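Side-chain contacts in N-acetyl-L-2,4-diaminobutyric acid deacetylase (Ruegeria pomeroyi, PDB 6TWL), which probably removes the acetyl group from N-acetyl-L-2,4-diaminobutyric acid, a zinc-dependent step in the breakdown of the stress protectant ectoine: residues A169-M174 / T247-M252; L139-H144 / R229-H234; P65-E70 / A222-G227; C257-E262 / R300-G305. All blocks are in the same frame, centred on the assembly; numbering follows the deposited sequence.

Interaction 1 of 4, residues A169-M174 / T247-M252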
loop_
_atom_site.group_PDB
_atom_site.type_symbol
_atom_site.label_atom_id
_atom_site.label_comp_id
_atom_site.label_asym_id
_atom_site.label_seq_id
_atom_site.Cartn_x
_atom_site.Cartn_y
_atom_site.Cartn_z
ATOM N N ALA A 169 3.236 -3.588 18.011
ATOM C CA ALA A 169 3.915 -2.449 17.404
ATOM C C ALA A 169 3.267 -2.054 16.082
ATOM O O ALA A 169 3.099 -0.860 15.800
ATOM C CB ALA A 169 5.396 -2.772 17.209
ATOM N N CYS A 170 2.916 -3.042 15.251
ATOM C CA CYS A 170 2.206 -2.769 14.002
ATOM C C CYS A 170 0.820 -2.190 14.259
ATOM O O CYS A 170 0.440 -1.176 13.663
ATOM C CB CYS A 170 2.099 -4.033 13.151
ATOM S SG CYS A 170 3.661 -4.841 12.822
ATOM N N PHE A 171 0.022 -2.861 15.100
ATOM C CA PHE A 171 -1.283 -2.327 15.487
ATOM C C PHE A 171 -1.162 -0.882 15.942
ATOM O O PHE A 171 -2.007 -0.044 15.610
ATOM C CB PHE A 171 -1.917 -3.180 16.595
ATOM C CG PHE A 171 -3.288 -2.693 17.015
ATOM C CD1 PHE A 171 -4.409 -2.994 16.254
ATOM C CD2 PHE A 171 -3.459 -1.918 18.156
ATOM C CE1 PHE A 171 -5.673 -2.538 16.623
ATOM C CE2 PHE A 171 -4.723 -1.458 18.533
ATOM C CZ PHE A 171 -5.830 -1.770 17.762
ATOM N N ALA A 172 -0.105 -0.568 16.697
ATOM C CA ALA A 172 0.090 0.795 17.181
ATOM C C ALA A 172 0.402 1.755 16.040
ATOM O O ALA A 172 -0.075 2.896 16.037
ATOM C CB ALA A 172 1.203 0.823 18.226
ATOM N N ALA A 173 1.211 1.321 15.069
ATOM C CA ALA A 173 1.504 2.183 13.926
ATOM C C ALA A 173 0.255 2.436 13.097
ATOM O O ALA A 173 0.017 3.566 12.653
ATOM C CB ALA A 173 2.606 1.570 13.061
ATOM N N MET A 174 -0.560 1.400 12.879
ATOM C CA MET A 174 -1.821 1.602 12.174
ATOM C C MET A 174 -2.710 2.576 12.929
ATOM O O MET A 174 -3.320 3.471 12.332
ATOM C CB MET A 174 -2.556 0.277 11.974
ATOM C CG MET A 174 -4.032 0.484 11.630
ATOM S SD MET A 174 -5.061 -0.988 11.715
ATOM C CE MET A 174 -5.178 -1.202 13.480
ATOM N N THR A 247 -12.349 6.479 13.920
ATOM C CA THR A 247 -11.990 5.389 13.032
ATOM C C THR A 247 -12.888 4.200 13.335
ATOM O O THR A 247 -13.394 4.054 14.451
ATOM C CB THR A 247 -10.522 5.008 13.199
ATOM O OG1 THR A 247 -10.159 4.041 12.204
ATOM C CG2 THR A 247 -10.316 4.440 14.584
ATOM N N VAL A 248 -13.079 3.352 12.330
ATOM C CA VAL A 248 -13.916 2.164 12.451
ATOM C C VAL A 248 -13.026 0.948 12.250
ATOM O O VAL A 248 -12.361 0.822 11.215
ATOM C CB VAL A 248 -15.073 2.176 11.441
ATOM C CG1 VAL A 248 -15.831 0.861 11.490
ATOM C CG2 VAL A 248 -16.006 3.345 11.725
ATOM N N ASN A 249 -13.012 0.057 13.238
ATOM C CA ASN A 249 -12.132 -1.103 13.213
ATOM C C ASN A 249 -12.843 -2.284 12.567
ATOM O O ASN A 249 -13.963 -2.634 12.953
ATOM C CB ASN A 249 -11.667 -1.450 14.625
ATOM C CG ASN A 249 -10.534 -0.557 15.095
ATOM O OD1 ASN A 249 -9.361 -0.838 14.844
ATOM N ND2 ASN A 249 -10.879 0.536 15.764
ATOM N N LEU A 250 -12.185 -2.892 11.583
ATOM C CA LEU A 250 -12.783 -3.925 10.755
ATOM C C LEU A 250 -11.851 -5.121 10.648
ATOM O O LEU A 250 -10.629 -4.993 10.758
ATOM C CB LEU A 250 -13.096 -3.403 9.349
ATOM C CG LEU A 250 -13.927 -2.123 9.273
ATOM C CD1 LEU A 250 -13.715 -1.447 7.934
ATOM C CD2 LEU A 250 -15.398 -2.432 9.498
ATOM N N THR A 251 -12.452 -6.289 10.437
ATOM C CA THR A 251 -11.729 -7.523 10.177
ATOM C C THR A 251 -12.359 -8.218 8.980
ATOM O O THR A 251 -13.555 -8.069 8.713
ATOM C CB THR A 251 -11.749 -8.473 11.390
ATOM O OG1 THR A 251 -13.070 -8.998 11.566
ATOM C CG2 THR A 251 -11.320 -7.751 12.662
ATOM N N MET A 252 -11.537 -8.975 8.251
ATOM C CA MET A 252 -11.988 -9.833 7.158
ATOM C C MET A 252 -11.634 -11.264 7.545
ATOM O O MET A 252 -10.618 -11.811 7.089
ATOM C CB MET A 252 -11.352 -9.438 5.828
ATOM C CG MET A 252 -11.907 -8.164 5.212
ATOM S SD MET A 252 -10.663 -7.358 4.192
ATOM C CE MET A 252 -9.925 -8.782 3.403
#
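The two flat groups here, the ring of Phe171 and the carboxamide of Asn249, meet obliquely: OD1 of Asn249 lies 4.4 Å from CE1 of Phe171, and the ring presents neither a clear face nor a clear edge to it. On that same side of the ring plane, the methyl CE of Met174 packs 3.4 Å from CD1 of Phe171. The contact joins a helix, 167-177, to the edge strand 248-251 of the large mixed sheet of this alpha/beta domain. Strand 181-184, which lies between them in sequence, is touched from both: Phe171 meets Glu184, while Met174 and Asn249 both touch Ser182. Strand 248-251 runs parallel to 181-184 and is tied to it by backbone hydrogen bonds.

The approach is light. The backbones stay well apart, 10.7 Å between CA of Met174 and CA of Asn249, and the long side chains do the reaching. Met174 runs out nearly straight through its first two torsions (chi1 163°, chi2 -168°), then turns at the sulfur (chi3 73°), which swings its methyl toward the Phe171 ring and the amide oxygen. Phe171 carries its ring out from the helix with CG opposite the backbone N. No hydrogen bond crosses, and only 51 Å² is buried in all, so the junction is loose van der Waals packing at a partly exposed border of the sheet. The side-chain C=O of Asn249 aims almost directly at the Met174 methyl, with OD1 and CE 4.4 Å apart.

Interaction 2 of 4, residues L139-H144 / R229-H234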
loop_
_atom_site.group_PDB
_atom_site.type_symbol
_atom_site.label_atom_id
_atom_site.label_comp_id
_atom_site.label_asym_id
_atom_site.label_seq_id
_atom_site.Cartn_x
_atom_site.Cartn_y
_atom_site.Cartn_z
ATOM N N LEU A 139 10.678 0.997 10.539
ATOM C CA LEU A 139 9.276 1.160 10.193
ATOM C C LEU A 139 9.146 1.138 8.680
ATOM O O LEU A 139 9.925 1.790 7.978
ATOM C CB LEU A 139 8.725 2.473 10.749
ATOM C CG LEU A 139 7.394 2.944 10.177
ATOM C CD1 LEU A 139 6.232 2.129 10.723
ATOM C CD2 LEU A 139 7.243 4.412 10.482
ATOM N N ALA A 140 8.177 0.378 8.181
ATOM C CA ALA A 140 7.863 0.336 6.761
ATOM C C ALA A 140 6.412 0.748 6.563
ATOM O O ALA A 140 5.517 0.211 7.221
ATOM C CB ALA A 140 8.104 -1.061 6.181
ATOM N N VAL A 141 6.181 1.702 5.667
ATOM C CA VAL A 141 4.835 2.110 5.277
ATOM C C VAL A 141 4.678 1.799 3.799
ATOM O O VAL A 141 5.387 2.383 2.973
ATOM C CB VAL A 141 4.586 3.602 5.541
ATOM C CG1 VAL A 141 3.160 3.968 5.171
ATOM C CG2 VAL A 141 4.869 3.945 6.994
ATOM N N ASP A 142 3.756 0.894 3.459
ATOM C CA ASP A 142 3.554 0.478 2.071
ATOM C C ASP A 142 2.172 0.925 1.618
ATOM O O ASP A 142 1.158 0.366 2.049
ATOM C CB ASP A 142 3.722 -1.031 1.894
ATOM C CG ASP A 142 3.935 -1.423 0.437
ATOM O OD1 ASP A 142 4.408 -0.570 -0.343
ATOM O OD2 ASP A 142 3.642 -2.576 0.066
ATOM N N PHE A 143 2.137 1.923 0.737
ATOM C CA PHE A 143 0.881 2.441 0.216
ATOM C C PHE A 143 0.373 1.560 -0.919
ATOM O O PHE A 143 1.110 1.269 -1.868
ATOM C CB PHE A 143 1.062 3.873 -0.291
ATOM C CG PHE A 143 1.185 4.900 0.796
ATOM C CD1 PHE A 143 0.058 5.381 1.437
ATOM C CD2 PHE A 143 2.425 5.400 1.164
ATOM C CE1 PHE A 143 0.162 6.332 2.434
ATOM C CE2 PHE A 143 2.538 6.353 2.162
ATOM C CZ PHE A 143 1.404 6.820 2.797
ATOM N N HIS A 144 -0.880 1.132 -0.817
ATOM C CA HIS A 144 -1.610 0.572 -1.943
ATOM C C HIS A 144 -2.847 1.417 -2.204
ATOM O O HIS A 144 -3.241 2.263 -1.397
ATOM C CB HIS A 144 -2.053 -0.881 -1.706
ATOM C CG HIS A 144 -1.001 -1.765 -1.118
ATOM N ND1 HIS A 144 0.204 -2.007 -1.739
ATOM C CD2 HIS A 144 -0.994 -2.504 0.017
ATOM C CE1 HIS A 144 0.917 -2.840 -1.003
ATOM N NE2 HIS A 144 0.214 -3.155 0.070
ATOM N N ARG A 229 2.228 11.597 8.360
ATOM C CA ARG A 229 2.828 12.408 9.415
ATOM C C ARG A 229 2.607 11.781 10.786
ATOM O O ARG A 229 3.533 11.701 11.603
ATOM C CB ARG A 229 2.265 13.829 9.383
ATOM C CG ARG A 229 3.221 14.849 9.984
ATOM C CD ARG A 229 2.582 16.210 10.160
ATOM N NE ARG A 229 1.300 16.113 10.845
ATOM C CZ ARG A 229 1.020 16.706 12.000
ATOM N NH1 ARG A 229 1.932 17.450 12.610
ATOM N NH2 ARG A 229 -0.179 16.554 12.545
ATOM N N ASN A 230 1.370 11.361 11.066
ATOM C CA ASN A 230 1.061 10.684 12.323
ATOM C C ASN A 230 2.030 9.539 12.585
ATOM O O ASN A 230 2.632 9.449 13.660
ATOM C CB ASN A 230 -0.374 10.156 12.290
ATOM C CG ASN A 230 -1.406 11.211 12.641
ATOM O OD1 ASN A 230 -1.068 12.341 12.987
ATOM N ND2 ASN A 230 -2.679 10.829 12.582
ATOM N N VAL A 231 2.197 8.661 11.596
ATOM C CA VAL A 231 3.023 7.472 11.775
ATOM C C VAL A 231 4.483 7.859 11.989
ATOM O O VAL A 231 5.195 7.237 12.787
ATOM C CB VAL A 231 2.835 6.526 10.572
ATOM C CG1 VAL A 231 4.038 5.646 10.374
ATOM C CG2 VAL A 231 1.591 5.674 10.769
ATOM N N LEU A 232 4.944 8.914 11.312
ATOM C CA LEU A 232 6.327 9.347 11.486
ATOM C C LEU A 232 6.533 10.072 12.811
ATOM O O LEU A 232 7.600 9.941 13.423
ATOM C CB LEU A 232 6.748 10.230 10.312
ATOM C CG LEU A 232 6.782 9.469 8.986
ATOM C CD1 LEU A 232 7.098 10.384 7.810
ATOM C CD2 LEU A 232 7.771 8.315 9.070
ATOM N N ILE A 233 5.537 10.829 13.274
ATOM C CA ILE A 233 5.625 11.445 14.595
ATOM C C ILE A 233 5.597 10.375 15.676
ATOM O O ILE A 233 6.440 10.359 16.582
ATOM C CB ILE A 233 4.490 12.466 14.794
ATOM C CG1 ILE A 233 4.770 13.748 14.014
ATOM C CG2 ILE A 233 4.305 12.780 16.273
ATOM C CD1 ILE A 233 3.555 14.634 13.873
ATOM N N HIS A 234 4.616 9.471 15.599
ATOM C CA HIS A 234 4.539 8.352 16.532
ATOM C C HIS A 234 5.845 7.570 16.570
ATOM O O HIS A 234 6.290 7.137 17.638
ATOM C CB HIS A 234 3.374 7.440 16.144
ATOM C CG HIS A 234 3.201 6.256 17.043
ATOM N ND1 HIS A 234 3.696 5.007 16.732
ATOM C CD2 HIS A 234 2.581 6.127 18.239
ATOM C CE1 HIS A 234 3.393 4.162 17.700
ATOM N NE2 HIS A 234 2.716 4.816 18.627
#
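Apolar contacts between Leu139, Val141, Val231 and Leu232 make up the whole of this junction. Leu139 and Val231 cross obliquely, with CD2 of Leu139 only 3.4 Å from CG1 of Val231, tighter than two methyls usually pack. The other leucine branch, CD1, stands off at 4.2 Å from the same CG1. Val141 meets Val231 tip to tip, its CG2 3.9 Å from Val231 CG1. That one methyl of Val231 thus serves both strand residues; it points at them because it lies opposite the backbone N of the helix residue (chi1 154°). Leu232 adds a flanking touch, its CD2 4.2 Å from CD2 of Leu139.

No hydrogen bond crosses the contact: strand 139-142 bonds to its neighbours 50-54 and 204-209, and helix 218-234 along itself. The short segments run antiparallel at 175°, their axes 10.5 Å apart, the layering of helix on sheet expected of an alpha/beta fold. Val206 and Leu53 from the adjoining strands also touch Val141.

Just past the strand end His144, a zinc ligand in another structure of this protein, turns to the side of the sheet away from the helix. With four buried hydrocarbon side chains and no hydrogen bond across, the contact is held by close packing and the burial of apolar surface.

Interaction 3 of 4, residues P65-E70 / A222-G227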
loop_
_atom_site.group_PDB
_atom_site.type_symbol
_atom_site.label_atom_id
_atom_site.label_comp_id
_atom_site.label_asym_id
_atom_site.label_seq_id
_atom_site.Cartn_x
_atom_site.Cartn_y
_atom_site.Cartn_z
ATOM N N PRO A 65 1.820 7.776 -4.211
ATOM C CA PRO A 65 2.769 8.638 -4.938
ATOM C C PRO A 65 2.619 10.123 -4.649
ATOM O O PRO A 65 3.629 10.837 -4.600
ATOM C CB PRO A 65 2.466 8.311 -6.407
ATOM C CG PRO A 65 2.021 6.895 -6.368
ATOM C CD PRO A 65 1.221 6.760 -5.096
ATOM N N VAL A 66 1.395 10.615 -4.451
ATOM C CA VAL A 66 1.216 12.037 -4.169
ATOM C C VAL A 66 1.779 12.379 -2.795
ATOM O O VAL A 66 2.578 13.311 -2.648
ATOM C CB VAL A 66 -0.267 12.431 -4.281
ATOM C CG1 VAL A 66 -0.493 13.804 -3.665
ATOM C CG2 VAL A 66 -0.709 12.418 -5.733
ATOM N N ALA A 67 1.365 11.630 -1.770
ATOM C CA ALA A 67 1.839 11.888 -0.413
ATOM C C ALA A 67 3.358 11.825 -0.327
ATOM O O ALA A 67 3.988 12.665 0.328
ATOM C CB ALA A 67 1.210 10.892 0.560
ATOM N N LEU A 68 3.968 10.842 -0.990
ATOM C CA LEU A 68 5.414 10.680 -0.893
ATOM C C LEU A 68 6.166 11.719 -1.714
ATOM O O LEU A 68 7.274 12.110 -1.335
ATOM C CB LEU A 68 5.812 9.268 -1.318
ATOM C CG LEU A 68 5.354 8.161 -0.366
ATOM C CD1 LEU A 68 5.966 6.837 -0.763
ATOM C CD2 LEU A 68 5.707 8.495 1.076
ATOM N N HIS A 69 5.593 12.173 -2.831
ATOM C CA HIS A 69 6.172 13.309 -3.543
ATOM C C HIS A 69 6.162 14.555 -2.665
ATOM O O HIS A 69 7.146 15.302 -2.613
ATOM C CB HIS A 69 5.408 13.566 -4.844
ATOM C CG HIS A 69 5.959 12.835 -6.030
ATOM N ND1 HIS A 69 5.642 11.523 -6.308
ATOM C CD2 HIS A 69 6.801 13.235 -7.012
ATOM C CE1 HIS A 69 6.267 11.145 -7.408
ATOM N NE2 HIS A 69 6.977 12.165 -7.856
ATOM N N GLU A 70 5.048 14.790 -1.965
ATOM C CA GLU A 70 4.934 15.958 -1.096
ATOM C C GLU A 70 5.915 15.874 0.067
ATOM O O GLU A 70 6.644 16.833 0.353
ATOM C CB GLU A 70 3.501 16.085 -0.572
ATOM C CG GLU A 70 2.550 16.747 -1.547
ATOM C CD GLU A 70 1.756 17.881 -0.929
ATOM O OE1 GLU A 70 0.905 18.468 -1.632
ATOM O OE2 GLU A 70 1.975 18.177 0.263
ATOM N N ALA A 222 -5.520 13.807 1.577
ATOM C CA ALA A 222 -5.357 14.347 2.921
ATOM C C ALA A 222 -5.267 13.235 3.957
ATOM O O ALA A 222 -4.552 13.366 4.958
ATOM C CB ALA A 222 -6.511 15.295 3.247
ATOM N N ILE A 223 -5.995 12.136 3.741
ATOM C CA ILE A 223 -5.874 10.975 4.619
ATOM C C ILE A 223 -4.457 10.418 4.565
ATOM O O ILE A 223 -3.887 10.024 5.590
ATOM C CB ILE A 223 -6.922 9.911 4.239
ATOM C CG1 ILE A 223 -8.335 10.400 4.572
ATOM C CG2 ILE A 223 -6.641 8.589 4.939
ATOM C CD1 ILE A 223 -9.414 9.767 3.718
ATOM N N ALA A 224 -3.857 10.404 3.371
ATOM C CA ALA A 224 -2.509 9.870 3.214
ATOM C C ALA A 224 -1.475 10.762 3.884
ATOM O O ALA A 224 -0.556 10.268 4.547
ATOM C CB ALA A 224 -2.179 9.710 1.730
ATOM N N LYS A 225 -1.605 12.079 3.719
ATOM C CA LYS A 225 -0.631 12.992 4.302
ATOM C C LYS A 225 -0.720 12.992 5.821
ATOM O O LYS A 225 0.303 12.926 6.513
ATOM C CB LYS A 225 -0.830 14.403 3.741
ATOM C CG LYS A 225 -0.485 14.545 2.261
ATOM C CD LYS A 225 0.949 15.040 2.048
ATOM C CE LYS A 225 1.987 13.980 2.411
ATOM N NZ LYS A 225 3.376 14.501 2.484
ATOM N N LYS A 226 -1.939 13.062 6.358
ATOM C CA LYS A 226 -2.118 13.007 7.805
ATOM C C LYS A 226 -1.629 11.677 8.366
ATOM O O LYS A 226 -0.901 11.640 9.365
ATOM C CB LYS A 226 -3.587 13.235 8.159
ATOM C CG LYS A 226 -3.975 12.719 9.534
ATOM C CD LYS A 226 -5.470 12.467 9.635
ATOM C CE LYS A 226 -5.797 11.599 10.841
ATOM N NZ LYS A 226 -7.238 11.227 10.886
ATOM N N GLY A 227 -2.018 10.571 7.729
ATOM C CA GLY A 227 -1.579 9.267 8.200
ATOM C C GLY A 227 -0.073 9.101 8.133
ATOM O O GLY A 227 0.534 8.485 9.012
#
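Lys225 reaches across from helix 218-234 to helix 63-74, and its chain can be followed atom by atom. From CB it starts with CG beside its own backbone N (chi1 -68°), then bends at chi2 and again at chi3, folding the later carbons over the opposing helix. CD is the first atom to touch, lying 3.8 Å from Glu70 CB and equally near OE2 of Glu70. CE comes down on Ala67, 3.7 Å from its CB and 3.2 Å from its carbonyl O. The tip, NZ, donates a hydrogen bond of 2.9 Å to Ala67 O, meeting it in the carbonyl plane on a lone pair, and also sits 3.4 Å from Glu70 CB. Glu70 crosses the lysine at about a right angle; its OE2 stays 4.5 Å from NZ, too far for a salt bridge, though the opposite charges probably attract at this range. An alanine in place of Lys225 would probably leave Ala67 O without this donor, leave the Ala67 methyl less covered and remove the positive charge that faces Glu70.

Beneath the lysine, small residues let the helices close up: Ala67 CB meets Ala224 CB at 3.8 Å, and the segment axes pass 9.0 Å apart. Phe143 and Leu210 border the buried side of this pair. The signed crossing angle of -48° lies close to the textbook class of ridges-into-grooves packing near -50°, here between two helices on one side of the central sheet, in the catalytic domain shared with the succinylglutamate desuccinylase and aspartoacylase family.

Interaction 4 of 4, residues C257-E262 / R300-G305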
loop_
_atom_site.group_PDB
_atom_site.type_symbol
_atom_site.label_atom_id
_atom_site.label_comp_id
_atom_site.label_asym_id
_atom_site.label_seq_id
_atom_site.Cartn_x
_atom_site.Cartn_y
_atom_site.Cartn_z
ATOM N N CYS A 257 -16.447 -12.969 3.296
ATOM C CA CYS A 257 -16.392 -11.524 3.129
ATOM C C CYS A 257 -16.320 -11.114 1.667
ATOM O O CYS A 257 -16.519 -9.935 1.356
ATOM C CB CYS A 257 -15.178 -10.954 3.871
ATOM S SG CYS A 257 -15.304 -10.967 5.681
ATOM N N PHE A 258 -16.048 -12.056 0.770
ATOM C CA PHE A 258 -15.791 -11.778 -0.635
ATOM C C PHE A 258 -16.912 -12.351 -1.486
ATOM O O PHE A 258 -17.340 -13.490 -1.273
ATOM C CB PHE A 258 -14.451 -12.372 -1.073
ATOM C CG PHE A 258 -13.290 -11.914 -0.246
ATOM C CD1 PHE A 258 -13.009 -12.506 0.975
ATOM C CD2 PHE A 258 -12.481 -10.886 -0.686
ATOM C CE1 PHE A 258 -11.940 -12.081 1.733
ATOM C CE2 PHE A 258 -11.412 -10.459 0.070
ATOM C CZ PHE A 258 -11.140 -11.060 1.275
ATOM N N VAL A 259 -17.377 -11.563 -2.450
ATOM C CA VAL A 259 -18.400 -11.985 -3.398
ATOM C C VAL A 259 -17.833 -11.795 -4.797
ATOM O O VAL A 259 -17.487 -10.673 -5.186
ATOM C CB VAL A 259 -19.706 -11.197 -3.221
ATOM C CG1 VAL A 259 -20.651 -11.473 -4.380
ATOM C CG2 VAL A 259 -20.360 -11.553 -1.897
ATOM N N PHE A 260 -17.732 -12.886 -5.545
ATOM C CA PHE A 260 -17.141 -12.858 -6.871
ATOM C C PHE A 260 -18.213 -12.996 -7.943
ATOM O O PHE A 260 -19.217 -13.692 -7.762
ATOM C CB PHE A 260 -16.098 -13.965 -7.012
ATOM C CG PHE A 260 -14.945 -13.818 -6.066
ATOM C CD1 PHE A 260 -14.012 -12.813 -6.254
ATOM C CD2 PHE A 260 -14.810 -14.658 -4.974
ATOM C CE1 PHE A 260 -12.953 -12.660 -5.383
ATOM C CE2 PHE A 260 -13.752 -14.509 -4.099
ATOM C CZ PHE A 260 -12.823 -13.507 -4.306
ATOM N N SER A 261 -17.990 -12.321 -9.066
ATOM C CA SER A 261 -18.931 -12.368 -10.172
ATOM C C SER A 261 -18.769 -13.671 -10.942
ATOM O O SER A 261 -17.653 -14.164 -11.131
ATOM C CB SER A 261 -18.723 -11.175 -11.106
ATOM O OG SER A 261 -19.491 -11.317 -12.288
ATOM N N GLU A 262 -19.896 -14.232 -11.376
ATOM C CA GLU A 262 -19.912 -15.472 -12.139
ATOM C C GLU A 262 -20.244 -15.246 -13.609
ATOM O O GLU A 262 -20.501 -16.215 -14.331
ATOM C CB GLU A 262 -20.905 -16.457 -11.516
ATOM C CG GLU A 262 -20.577 -16.839 -10.077
ATOM C CD GLU A 262 -21.432 -17.982 -9.565
ATOM O OE1 GLU A 262 -22.615 -18.062 -9.957
ATOM O OE2 GLU A 262 -20.920 -18.801 -8.771
ATOM N N ARG A 300 -25.504 -11.050 -3.547
ATOM C CA ARG A 300 -25.965 -10.716 -2.211
ATOM C C ARG A 300 -24.870 -10.963 -1.183
ATOM O O ARG A 300 -23.983 -11.800 -1.381
ATOM C CB ARG A 300 -27.224 -11.518 -1.856
ATOM C CG ARG A 300 -28.444 -11.060 -2.638
ATOM C CD ARG A 300 -29.668 -11.919 -2.382
ATOM N NE ARG A 300 -30.772 -11.512 -3.247
ATOM C CZ ARG A 300 -31.582 -10.489 -2.990
ATOM N NH1 ARG A 300 -31.420 -9.773 -1.885
ATOM N NH2 ARG A 300 -32.558 -10.186 -3.834
ATOM N N ALA A 301 -24.941 -10.218 -0.082
ATOM C CA ALA A 301 -23.928 -10.308 0.959
ATOM C C ALA A 301 -24.025 -11.642 1.689
ATOM O O ALA A 301 -25.120 -12.093 2.042
ATOM C CB ALA A 301 -24.082 -9.153 1.948
ATOM N N ARG A 302 -22.875 -12.273 1.915
ATOM C CA ARG A 302 -22.808 -13.515 2.670
ATOM C C ARG A 302 -22.496 -13.298 4.145
ATOM O O ARG A 302 -22.602 -14.248 4.929
ATOM C CB ARG A 302 -21.763 -14.454 2.054
ATOM C CG ARG A 302 -22.059 -14.832 0.609
ATOM C CD ARG A 302 -21.064 -15.856 0.080
ATOM N NE ARG A 302 -21.041 -17.078 0.884
ATOM C CZ ARG A 302 -21.976 -18.023 0.845
ATOM N NH1 ARG A 302 -23.022 -17.900 0.038
ATOM N NH2 ARG A 302 -21.864 -19.096 1.615
ATOM N N ARG A 303 -22.115 -12.081 4.538
ATOM C CA ARG A 303 -21.878 -11.737 5.933
ATOM C C ARG A 303 -22.318 -10.304 6.179
ATOM O O ARG A 303 -22.271 -9.461 5.279
ATOM C CB ARG A 303 -20.407 -11.871 6.336
ATOM C CG ARG A 303 -19.819 -13.238 6.149
ATOM C CD ARG A 303 -18.465 -13.336 6.819
ATOM N NE ARG A 303 -18.464 -12.719 8.137
ATOM C CZ ARG A 303 -18.000 -13.313 9.230
ATOM N NH1 ARG A 303 -17.500 -14.539 9.155
ATOM N NH2 ARG A 303 -18.036 -12.684 10.396
ATOM N N ALA A 304 -22.724 -10.032 7.415
ATOM C CA ALA A 304 -23.094 -8.682 7.805
ATOM C C ALA A 304 -21.857 -7.872 8.174
ATOM O O ALA A 304 -20.879 -8.397 8.712
ATOM C CB ALA A 304 -24.075 -8.708 8.977
ATOM N N GLY A 305 -21.914 -6.580 7.882
ATOM C CA GLY A 305 -20.797 -5.683 8.132
ATOM C C GLY A 305 -20.916 -4.431 7.274
ATOM O O GLY A 305 -22.017 -3.956 6.999
#
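Cys257 to Val259 and Ala301 to Arg303 pass each other in opposite directions without pairing as strands: CA of Cys257 and CA of Arg303 are 6.2 Å apart, CA of Val259 and CA of Ala301 7.2 Å, and no hydrogen bond links the two segments. The contact is made by side chains.

Val259 points at the loop, and its CG2 branch does the touching, 3.7 Å from the carbonyl O of Arg300 and 4.5 Å from CG of Arg302. This branch sits beside the backbone N of the valine, since CG1 takes the place opposite it (chi1 169°). At the other end, CD of Arg303 settles against Cys257, 4.1 Å from both the backbone N and SG of that residue. Arg303 gets there extended through chi2 and bends at chi3 (43°); SG stands obliquely to the guanidinium. The aliphatic parts of Arg302 and Arg303 thus pack on Val259 and on Cys257, just ahead of the strand. NE of Arg302 forms a salt bridge with Asp256; the Arg303 side chain also touches Asp254 and Asp256. Arg300 reaches away from the contact to a salt bridge with Glu298.

The junction lies far from the zinc site, in an all-beta part of the chain. Strand 258-260 pairs antiparallel with 321-326, the loop 301-304 connects strands 297-300 and 305-311, and Leu283 of strand 282-287 touches both Val259 and Ala301.

In the fold
Following the chain, 65-70 opens interaction 3, 139-144 opens interaction 2 and 169-174 opens interaction 1. They close in the same order, at 222-227, 229-234 and 247-252, so each of the three long loops crosses the other two and none encloses another. Interactions 2 and 3 share helix 218-234, and Phe143 links them by touching Leu68 and Ala224. Interaction 1 joins this core through Ala173 against Val231, and packs helix 167-177 against the edge strand of the sheet. Interaction 4 opens only afterwards and closes a short all-beta loop; Met252 packing on Phe258 connects it to interaction 1, where the large mixed sheet gives way to the C-terminal beta strands.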